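Local structure of lysin (Enterococcus phage IMEEF1, 6IST) at residues Met78-Gly83 with Ile125-Asp130; Tyr171-Lys176 with Met227-Leu232; Thr180-Val185 with Thr197-Ala202. The protein is a calcium-binding phage endolysin with a CHAP domain of the peptidase C51 family, and probably cleaves the cell-wall peptidoglycan of its enterococcal host. One frame throughout, in Å; residues are numbered along the deposited sequence.

Contact 1. Residues Met78-Gly83 with Ile125-Asp130; sequences MIWGLG and IHHNMD
A single water ties the indole of W80 to the backbone of D130: it accepts the N-H of W80 NE1 at 2.9 Å, with D130 O 2.8 Å from the water oxygen. N128 O also comes near, doubtfully close, and the water cannot serve every acceptor around it at once. D130 O itself lies near the plane of the indole, at its edge, 3.5 Å from W80 CD1. Further along the same ring, the benzo edge points into the face of H127, a tilted edge-to-face pair with centroids 4.6 Å apart and planes at 56°. W80 CZ2 sits over the centre of the imidazole, 3.4 Å from H127 CE1, while I125 CG2 lies over the opposite face. CG anti to the carbonyl carbon (chi1 -74°) aims the imidazole at W80, and chi2 turns its face to the benzo edge. N128 forms an Asx turn, D130 N donating to N128 OD1 at 3.0 Å from above the carbonyl plane. The two strands are not neighbours in the six-stranded CHAP sheet, so the aromatic side chains span the strands between them. H127 NE2 bonds D108 and W80 packs on H90; D108 and H90 are members of a possible Cys-His-Asp triad. The chemistry is thus consistent with a second shell that steadies two possible catalytic residues.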
loop_
_atom_site.group_PDB
_atom_site.type_symbol
_atom_site.label_atom_id
_atom_site.label_comp_id
_atom_site.label_asym_id
_atom_site.label_seq_id
_atom_site.Cartn_x
_atom_site.Cartn_y
_atom_site.Cartn_z
ATOM N N MET C 78 -4.112 -20.859 -14.446
ATOM C CA MET C 78 -4.568 -22.203 -14.380
ATOM C C MET C 78 -4.108 -22.802 -13.117
ATOM O O MET C 78 -2.975 -22.566 -12.644
ATOM C CB MET C 78 -3.925 -22.989 -15.514
ATOM C CG MET C 78 -4.251 -22.492 -16.868
ATOM S SD MET C 78 -5.959 -22.475 -17.342
ATOM C CE MET C 78 -6.505 -24.089 -16.685
ATOM N N ILE C 79 -4.968 -23.587 -12.570
ATOM C CA ILE C 79 -4.732 -24.315 -11.355
ATOM C C ILE C 79 -4.991 -25.804 -11.533
ATOM O O ILE C 79 -6.118 -26.218 -11.850
ATOM C CB ILE C 79 -5.655 -23.772 -10.246
ATOM C CG1 ILE C 79 -5.697 -22.237 -10.160
ATOM C CG2 ILE C 79 -5.237 -24.399 -8.907
ATOM C CD1 ILE C 79 -6.826 -21.770 -9.283
ATOM N N TRP C 80 -3.974 -26.623 -11.251
ATOM C CA TRP C 80 -4.101 -28.047 -11.155
ATOM C C TRP C 80 -4.134 -28.386 -9.719
ATOM O O TRP C 80 -3.196 -27.968 -8.963
ATOM C CB TRP C 80 -2.949 -28.714 -11.764
ATOM C CG TRP C 80 -2.870 -28.789 -13.245
ATOM C CD1 TRP C 80 -3.155 -29.899 -14.033
ATOM C CD2 TRP C 80 -2.469 -27.752 -14.167
ATOM N NE1 TRP C 80 -2.920 -29.599 -15.360
ATOM C CE2 TRP C 80 -2.540 -28.297 -15.477
ATOM C CE3 TRP C 80 -2.115 -26.447 -14.027
ATOM C CZ2 TRP C 80 -2.215 -27.519 -16.607
ATOM C CZ3 TRP C 80 -1.725 -25.677 -15.145
ATOM C CH2 TRP C 80 -1.820 -26.242 -16.415
ATOM N N GLY C 81 -5.163 -29.122 -9.324
ATOM C CA GLY C 81 -5.286 -29.474 -7.877
ATOM C C GLY C 81 -5.882 -30.816 -7.551
ATOM O O GLY C 81 -6.266 -31.017 -6.390
ATOM N N LEU C 82 -6.042 -31.701 -8.529
ATOM C CA LEU C 82 -6.760 -32.971 -8.359
ATOM C C LEU C 82 -5.851 -34.098 -8.616
ATOM O O LEU C 82 -4.937 -34.000 -9.423
ATOM C CB LEU C 82 -7.951 -33.089 -9.296
ATOM C CG LEU C 82 -8.949 -31.938 -9.023
ATOM C CD1 LEU C 82 -10.008 -31.928 -10.131
ATOM C CD2 LEU C 82 -9.576 -32.073 -7.670
ATOM N N GLY C 83 -6.064 -35.213 -7.928
ATOM C CA GLY C 83 -5.238 -36.390 -8.216
ATOM C C GLY C 83 -3.822 -36.207 -7.685
ATOM O O GLY C 83 -3.629 -35.756 -6.532
ATOM N N ILE C 125 2.690 -25.224 -23.516
ATOM C CA ILE C 125 2.219 -26.586 -23.400
ATOM C C ILE C 125 0.747 -26.737 -23.878
ATOM O O ILE C 125 -0.154 -26.008 -23.416
ATOM C CB ILE C 125 2.190 -27.024 -21.922
ATOM C CG1 ILE C 125 3.493 -26.661 -21.167
ATOM C CG2 ILE C 125 1.885 -28.525 -21.866
ATOM C CD1 ILE C 125 4.676 -27.286 -21.794
ATOM N N HIS C 126 0.496 -27.702 -24.758
ATOM C CA HIS C 126 -0.850 -28.092 -25.142
ATOM C C HIS C 126 -1.329 -29.121 -24.141
ATOM O O HIS C 126 -0.927 -30.273 -24.207
ATOM C CB HIS C 126 -0.828 -28.663 -26.561
ATOM C CG HIS C 126 -2.187 -28.917 -27.181
ATOM N ND1 HIS C 126 -2.329 -29.625 -28.365
ATOM C CD2 HIS C 126 -3.447 -28.546 -26.827
ATOM C CE1 HIS C 126 -3.608 -29.712 -28.688
ATOM N NE2 HIS C 126 -4.312 -29.067 -27.772
ATOM N N HIS C 127 -2.152 -28.691 -23.189
ATOM C CA HIS C 127 -2.645 -29.579 -22.117
ATOM C C HIS C 127 -4.011 -30.181 -22.390
ATOM O O HIS C 127 -4.821 -29.634 -23.130
ATOM C CB HIS C 127 -2.838 -28.748 -20.856
ATOM C CG HIS C 127 -1.565 -28.356 -20.157
ATOM N ND1 HIS C 127 -0.836 -29.252 -19.411
ATOM C CD2 HIS C 127 -0.958 -27.154 -20.001
ATOM C CE1 HIS C 127 0.130 -28.599 -18.765
ATOM N NE2 HIS C 127 0.123 -27.337 -19.158
ATOM N N ASN C 128 -4.327 -31.269 -21.684
ATOM C CA ASN C 128 -5.692 -31.670 -21.459
ATOM C C ASN C 128 -6.087 -31.275 -20.022
ATOM O O ASN C 128 -5.309 -30.655 -19.264
ATOM C CB ASN C 128 -5.894 -33.163 -21.760
ATOM C CG ASN C 128 -5.089 -34.046 -20.813
ATOM O OD1 ASN C 128 -4.769 -33.661 -19.701
ATOM N ND2 ASN C 128 -4.719 -35.208 -21.286
ATOM N N MET C 129 -7.270 -31.698 -19.661
ATOM C CA MET C 129 -7.880 -31.301 -18.410
ATOM C C MET C 129 -7.595 -32.256 -17.257
ATOM O O MET C 129 -8.101 -32.006 -16.153
ATOM C CB MET C 129 -9.405 -31.137 -18.612
ATOM C CG MET C 129 -9.790 -29.896 -19.472
ATOM S SD MET C 129 -9.415 -28.313 -18.758
ATOM C CE MET C 129 -10.734 -28.133 -17.531
ATOM N N ASP C 130 -6.715 -33.235 -17.448
ATOM C CA ASP C 130 -6.374 -34.159 -16.344
ATOM C C ASP C 130 -5.697 -33.425 -15.171
ATOM O O ASP C 130 -4.699 -32.740 -15.346
ATOM C CB ASP C 130 -5.481 -35.273 -16.827
ATOM C CG ASP C 130 -6.209 -36.262 -17.764
ATOM O OD1 ASP C 130 -7.432 -36.095 -17.994
ATOM O OD2 ASP C 130 -5.528 -37.190 -18.288
HETATM O O HOH W 1 -3.618 -31.421 -17.556
#

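Contact 2. Residues Tyr171-Lys176 with Met227-Leu232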
loop_
_atom_site.group_PDB
_atom_site.type_symbol
_atom_site.label_atom_id
_atom_site.label_comp_id
_atom_site.label_asym_id
_atom_site.label_seq_id
_atom_site.Cartn_x
_atom_site.Cartn_y
_atom_site.Cartn_z
ATOM N N TYR C 171 -3.359 -5.649 3.328
ATOM C CA TYR C 171 -2.379 -6.705 3.348
ATOM C C TYR C 171 -3.029 -7.881 3.985
ATOM O O TYR C 171 -4.055 -7.740 4.698
ATOM C CB TYR C 171 -1.040 -6.335 4.009
ATOM C CG TYR C 171 -1.108 -6.099 5.482
ATOM C CD1 TYR C 171 -1.038 -7.171 6.380
ATOM C CD2 TYR C 171 -1.294 -4.817 5.981
ATOM C CE1 TYR C 171 -1.154 -6.959 7.732
ATOM C CE2 TYR C 171 -1.369 -4.594 7.351
ATOM C CZ TYR C 171 -1.301 -5.662 8.216
ATOM O OH TYR C 171 -1.441 -5.395 9.602
ATOM N N TYR C 172 -2.480 -9.055 3.699
ATOM C CA TYR C 172 -3.009 -10.262 4.303
ATOM C C TYR C 172 -2.009 -10.775 5.238
ATOM O O TYR C 172 -0.827 -10.681 5.034
ATOM C CB TYR C 172 -3.353 -11.372 3.344
ATOM C CG TYR C 172 -4.249 -11.045 2.210
ATOM C CD1 TYR C 172 -5.168 -10.018 2.252
ATOM C CD2 TYR C 172 -4.236 -11.830 1.092
ATOM C CE1 TYR C 172 -6.018 -9.749 1.159
ATOM C CE2 TYR C 172 -5.088 -11.583 0.012
ATOM C CZ TYR C 172 -5.986 -10.569 0.055
ATOM O OH TYR C 172 -6.816 -10.338 -1.051
ATOM N N LYS C 173 -2.516 -11.446 6.269
ATOM C CA LYS C 173 -1.600 -12.041 7.287
ATOM C C LYS C 173 -1.978 -13.522 7.479
ATOM O O LYS C 173 -3.136 -13.878 7.601
ATOM C CB LYS C 173 -1.707 -11.280 8.620
ATOM C CG LYS C 173 -0.994 -11.894 9.825
ATOM C CD LYS C 173 -1.374 -11.152 11.111
ATOM C CE LYS C 173 -0.501 -11.667 12.275
ATOM N NZ LYS C 173 -0.624 -10.853 13.515
ATOM N N ARG C 174 -0.983 -14.371 7.386
ATOM C CA ARG C 174 -1.140 -15.805 7.600
ATOM C C ARG C 174 -0.811 -16.023 9.062
ATOM O O ARG C 174 0.304 -15.771 9.494
ATOM C CB ARG C 174 -0.143 -16.563 6.710
ATOM C CG ARG C 174 -0.306 -18.061 6.729
ATOM C CD ARG C 174 -1.572 -18.476 6.055
ATOM N NE ARG C 174 -1.698 -19.913 5.982
ATOM C CZ ARG C 174 -2.811 -20.551 5.626
ATOM N NH1 ARG C 174 -3.935 -19.876 5.335
ATOM N NH2 ARG C 174 -2.808 -21.890 5.579
ATOM N N THR C 175 -1.792 -16.439 9.823
ATOM C CA THR C 175 -1.651 -16.498 11.274
ATOM C C THR C 175 -0.974 -17.809 11.677
ATOM O O THR C 175 -0.997 -18.743 10.912
ATOM C CB THR C 175 -3.011 -16.413 11.966
ATOM O OG1 THR C 175 -3.834 -17.483 11.505
ATOM C CG2 THR C 175 -3.692 -15.082 11.638
ATOM N N LYS C 176 -0.400 -17.843 12.870
ATOM C CA LYS C 176 0.182 -19.072 13.483
ATOM C C LYS C 176 -0.752 -20.251 13.358
ATOM O O LYS C 176 -0.332 -21.334 13.055
ATOM C CB LYS C 176 0.395 -18.892 14.995
ATOM C CG LYS C 176 1.812 -18.623 15.470
ATOM C CD LYS C 176 2.129 -19.233 16.849
ATOM C CE LYS C 176 1.001 -19.210 17.901
ATOM N NZ LYS C 176 0.368 -17.885 18.193
ATOM N N MET C 227 7.429 -4.849 11.553
ATOM C CA MET C 227 7.653 -3.414 11.518
ATOM C C MET C 227 6.328 -2.703 11.307
ATOM O O MET C 227 6.016 -1.670 11.955
ATOM C CB MET C 227 8.661 -3.036 10.387
ATOM C CG MET C 227 10.119 -3.420 10.735
ATOM S SD MET C 227 11.413 -2.855 9.557
ATOM C CE MET C 227 10.995 -3.836 8.183
ATOM N N MET C 228 5.539 -3.197 10.368
ATOM C CA MET C 228 4.234 -2.573 10.143
ATOM C C MET C 228 3.412 -2.629 11.417
ATOM O O MET C 228 2.809 -1.624 11.817
ATOM C CB MET C 228 3.444 -3.247 8.952
ATOM C CG MET C 228 3.811 -2.663 7.582
ATOM S SD MET C 228 2.707 -3.189 6.198
ATOM C CE MET C 228 2.992 -4.958 6.258
ATOM N N GLU C 229 3.430 -3.743 12.105
ATOM C CA GLU C 229 2.547 -3.869 13.268
ATOM C C GLU C 229 3.041 -2.960 14.402
ATOM O O GLU C 229 2.235 -2.517 15.234
ATOM C CB GLU C 229 2.431 -5.324 13.749
ATOM C CG GLU C 229 1.700 -6.204 12.725
ATOM C CD GLU C 229 1.480 -7.628 13.194
ATOM O OE1 GLU C 229 0.422 -8.232 12.857
ATOM O OE2 GLU C 229 2.350 -8.148 13.925
ATOM N N ALA C 230 4.330 -2.686 14.447
ATOM C CA ALA C 230 4.860 -1.804 15.489
ATOM C C ALA C 230 4.678 -0.357 15.179
ATOM O O ALA C 230 4.611 0.420 16.088
ATOM C CB ALA C 230 6.318 -2.076 15.769
ATOM N N ALA C 231 4.695 0.019 13.912
ATOM C CA ALA C 231 4.536 1.379 13.511
ATOM C C ALA C 231 3.066 1.834 13.434
ATOM O O ALA C 231 2.799 3.027 13.557
ATOM C CB ALA C 231 5.247 1.625 12.177
ATOM N N LEU C 232 2.127 0.917 13.193
ATOM C CA LEU C 232 0.750 1.289 12.883
ATOM C C LEU C 232 -0.127 0.683 13.967
ATOM O O LEU C 232 -0.399 -0.489 13.935
ATOM C CB LEU C 232 0.351 0.694 11.554
ATOM C CG LEU C 232 1.236 1.039 10.345
ATOM C CD1 LEU C 232 0.848 0.097 9.215
ATOM C CD2 LEU C 232 1.055 2.463 9.897
HETATM O O HOH W 2 -1.681 -7.187 11.564
HETATM O O HOH W 3 2.697 -10.775 13.776
#
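The phenol ring of Y171 has M228 on one face and the nearly parallel indole of W183 toward the other. M228 CE stands above the ring but displaced toward its rim, 4.3 Å from Y171 CD2, and the sulfur approaches obliquely, SD lying 4.8 Å from the ring centroid and 30° off its normal, a Met-aromatic contact. At the ring edge, in plane, a water bonds Y171 OH at 2.7 Å and gives a proton to E229 OE1, also at 2.7 Å. That same carboxylate oxygen takes a salt bridge from K173, with NZ 2.9 Å from E229 OE1 on its syn lone pair. K173 gets there with CG anti to the backbone N (chi1 171°) and the rest of the chain fully extended, meeting the equally extended E229 side chain at about a right angle. A second water donates to E229 OE2 and accepts a weak bond from K173 NZ. Both carboxylate oxygens are therefore held, OE1 by the ammonium group and a water together, which should limit rotation of the group and probably favours its charged form. R190 adds a long, weak ion pair to OE1. The contact lays the last turns of helix 223-231 against one face of the mixed sheet at strand 169-174, which runs between strands 180-186 and 215-219; L225 of the same helix also reaches Y171 and K173, and another protein chain packs against M228 and the helix end.

Contact 3. Residues Thr180-Val185 with Thr197-Ala202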
loop_
_atom_site.group_PDB
_atom_site.type_symbol
_atom_site.label_atom_id
_atom_site.label_comp_id
_atom_site.label_asym_id
_atom_site.label_seq_id
_atom_site.Cartn_x
_atom_site.Cartn_y
_atom_site.Cartn_z
ATOM N N THR C 180 -5.946 -17.011 7.105
ATOM C CA THR C 180 -5.514 -15.793 6.450
ATOM C C THR C 180 -6.479 -14.626 6.758
ATOM O O THR C 180 -7.637 -14.669 6.402
ATOM C CB THR C 180 -5.389 -16.002 4.936
ATOM O OG1 THR C 180 -4.528 -17.134 4.673
ATOM C CG2 THR C 180 -4.746 -14.697 4.311
ATOM N N GLU C 181 -5.974 -13.634 7.469
ATOM C CA GLU C 181 -6.700 -12.394 7.817
ATOM C C GLU C 181 -6.427 -11.282 6.865
ATOM O O GLU C 181 -5.308 -11.153 6.399
ATOM C CB GLU C 181 -6.194 -11.927 9.143
ATOM C CG GLU C 181 -6.532 -12.872 10.298
ATOM C CD GLU C 181 -5.909 -12.408 11.626
ATOM O OE1 GLU C 181 -5.026 -11.493 11.672
ATOM O OE2 GLU C 181 -6.259 -13.025 12.654
ATOM N N GLN C 182 -7.424 -10.456 6.575
ATOM C CA GLN C 182 -7.180 -9.302 5.768
ATOM C C GLN C 182 -7.137 -8.080 6.721
ATOM O O GLN C 182 -8.036 -7.973 7.620
ATOM C CB GLN C 182 -8.296 -9.127 4.741
ATOM C CG GLN C 182 -8.532 -10.299 3.791
ATOM C CD GLN C 182 -9.240 -9.926 2.518
ATOM O OE1 GLN C 182 -9.105 -8.779 2.002
ATOM N NE2 GLN C 182 -10.008 -10.881 1.977
ATOM N N TRP C 183 -6.185 -7.168 6.475
ATOM C CA TRP C 183 -5.947 -6.005 7.283
ATOM C C TRP C 183 -5.902 -4.765 6.416
ATOM O O TRP C 183 -5.449 -4.850 5.304
ATOM C CB TRP C 183 -4.627 -6.158 8.033
ATOM C CG TRP C 183 -4.666 -7.134 9.138
ATOM C CD1 TRP C 183 -4.604 -8.476 9.052
ATOM C CD2 TRP C 183 -4.791 -6.816 10.526
ATOM N NE1 TRP C 183 -4.699 -9.037 10.297
ATOM C CE2 TRP C 183 -4.778 -8.031 11.230
ATOM C CE3 TRP C 183 -4.902 -5.609 11.225
ATOM C CZ2 TRP C 183 -4.860 -8.088 12.611
ATOM C CZ3 TRP C 183 -4.951 -5.652 12.607
ATOM C CH2 TRP C 183 -4.913 -6.883 13.292
ATOM N N PHE C 184 -6.383 -3.645 6.932
ATOM C CA PHE C 184 -6.454 -2.359 6.201
ATOM C C PHE C 184 -5.642 -1.333 6.906
ATOM O O PHE C 184 -5.836 -1.098 8.070
ATOM C CB PHE C 184 -7.892 -1.985 6.095
ATOM C CG PHE C 184 -8.203 -0.716 5.340
ATOM C CD1 PHE C 184 -7.621 -0.423 4.147
ATOM C CD2 PHE C 184 -9.171 0.136 5.843
ATOM C CE1 PHE C 184 -7.950 0.734 3.479
ATOM C CE2 PHE C 184 -9.539 1.290 5.176
ATOM C CZ PHE C 184 -8.903 1.587 3.985
ATOM N N VAL C 185 -4.746 -0.688 6.171
ATOM C CA VAL C 185 -3.952 0.394 6.684
ATOM C C VAL C 185 -4.556 1.684 6.211
ATOM O O VAL C 185 -4.806 1.845 5.012
ATOM C CB VAL C 185 -2.492 0.246 6.182
ATOM C CG1 VAL C 185 -1.634 1.441 6.566
ATOM C CG2 VAL C 185 -1.946 -1.059 6.719
ATOM N N THR C 197 -17.731 -7.724 3.635
ATOM C CA THR C 197 -18.319 -6.367 3.403
ATOM C C THR C 197 -17.385 -5.302 3.897
ATOM O O THR C 197 -17.289 -4.249 3.291
ATOM C CB THR C 197 -19.671 -6.207 4.096
ATOM O OG1 THR C 197 -20.531 -7.281 3.659
ATOM C CG2 THR C 197 -20.339 -4.796 3.727
ATOM N N TYR C 198 -16.665 -5.585 4.988
ATOM C CA TYR C 198 -15.587 -4.715 5.392
ATOM C C TYR C 198 -14.487 -4.628 4.328
ATOM O O TYR C 198 -14.068 -3.521 3.973
ATOM C CB TYR C 198 -15.040 -5.079 6.730
ATOM C CG TYR C 198 -15.934 -4.633 7.868
ATOM C CD1 TYR C 198 -15.893 -3.343 8.316
ATOM C CD2 TYR C 198 -16.750 -5.545 8.531
ATOM C CE1 TYR C 198 -16.719 -2.938 9.381
ATOM C CE2 TYR C 198 -17.559 -5.157 9.595
ATOM C CZ TYR C 198 -17.528 -3.854 10.012
ATOM O OH TYR C 198 -18.317 -3.466 11.050
ATOM N N VAL C 199 -14.170 -5.768 3.722
ATOM C CA VAL C 199 -13.184 -5.829 2.639
ATOM C C VAL C 199 -13.608 -4.937 1.492
ATOM O O VAL C 199 -12.831 -4.127 0.995
ATOM C CB VAL C 199 -12.907 -7.274 2.213
ATOM C CG1 VAL C 199 -12.050 -7.297 0.966
ATOM C CG2 VAL C 199 -12.169 -8.002 3.366
ATOM N N ASN C 200 -14.824 -5.163 1.024
ATOM C CA ASN C 200 -15.357 -4.376 -0.068
ATOM C C ASN C 200 -15.390 -2.861 0.197
ATOM O O ASN C 200 -15.027 -2.024 -0.679
ATOM C CB ASN C 200 -16.766 -4.906 -0.433
ATOM C CG ASN C 200 -16.719 -6.315 -1.070
ATOM O OD1 ASN C 200 -15.668 -6.818 -1.491
ATOM N ND2 ASN C 200 -17.865 -6.938 -1.137
ATOM N N GLU C 201 -15.809 -2.496 1.381
ATOM C CA GLU C 201 -15.766 -1.083 1.722
ATOM C C GLU C 201 -14.312 -0.487 1.785
ATOM O O GLU C 201 -14.062 0.673 1.380
ATOM C CB GLU C 201 -16.554 -0.822 3.016
ATOM C CG GLU C 201 -18.033 -1.182 2.900
ATOM C CD GLU C 201 -18.877 -0.151 2.138
ATOM O OE1 GLU C 201 -18.358 0.942 1.777
ATOM O OE2 GLU C 201 -20.055 -0.469 1.882
ATOM N N ALA C 202 -13.352 -1.229 2.336
ATOM C CA ALA C 202 -11.972 -0.779 2.337
ATOM C C ALA C 202 -11.467 -0.664 0.924
ATOM O O ALA C 202 -10.826 0.350 0.609
ATOM C CB ALA C 202 -11.074 -1.691 3.154
#
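Through F184 and Q182 a β-hairpin, strands 180-186 and 189-192, packs against helix 196-208, which follows it in the chain. From F184 CB, which points toward the helix, the side chain runs out with CG anti to the backbone N; chi1 -178° carries the ring out to the helix, where its face meets A202. The methyl of A202 stands almost exactly over the ring centre, CB 3.6 Å from the F184 centroid and 7° off the normal, a clear CH-pi contact. The ring atoms consequently meet the methyl at nearly equal range: F184 CG lies 3.7 Å from A202 CB. At the far end of the ring, F184 CZ is 4.0 Å from A202 CB. L205 and I206 continue the helix's contact with the phenyl group, and an apolar side chain of another protein chain packs there too. One turn earlier in the helix, V199 meets Q182, two residues before F184 on the same side of the strand. The extended glutamine crosses V199 at about a right angle, and Y172 of the adjacent strand packs beside it. On the other side of the strand, W183 faces Y171, and W183 NE1 bonds E181 OE1 at 2.8 Å, in the plane of the indole but tilted 25° out of the carboxylate plane, on its anti side; this pair lies on the side of the strand turned from the helix. Back at V199, Q182 OE1 rests against both methyls, 3.4 Å from V199 CG2 and 3.5 Å from V199 CG1.

Overall arrangement
From the N terminus, contact 1 comes first: it closes a 41-residue loop within the CHAP sheet, joining strand 77-80 to the edge strand 123-128 across strands 90-94 and 103-108. It is complete before strand 169-174 begins, though the mixed sheet also takes in the early strand 43-44; its centre lies about 35 and 32 Å from those of contacts 2 and 3. Contact 2 opens at strand 169-174 and closes at helix 223-231; the shorter loop of contact 3 falls within it. Their neighbouring strands are joined by probable hydrogen bonds, K173 N to E181 O among them, with helix 223-231 on the Y171 and K173 side and helix 196-208 on that of Q182 and F184.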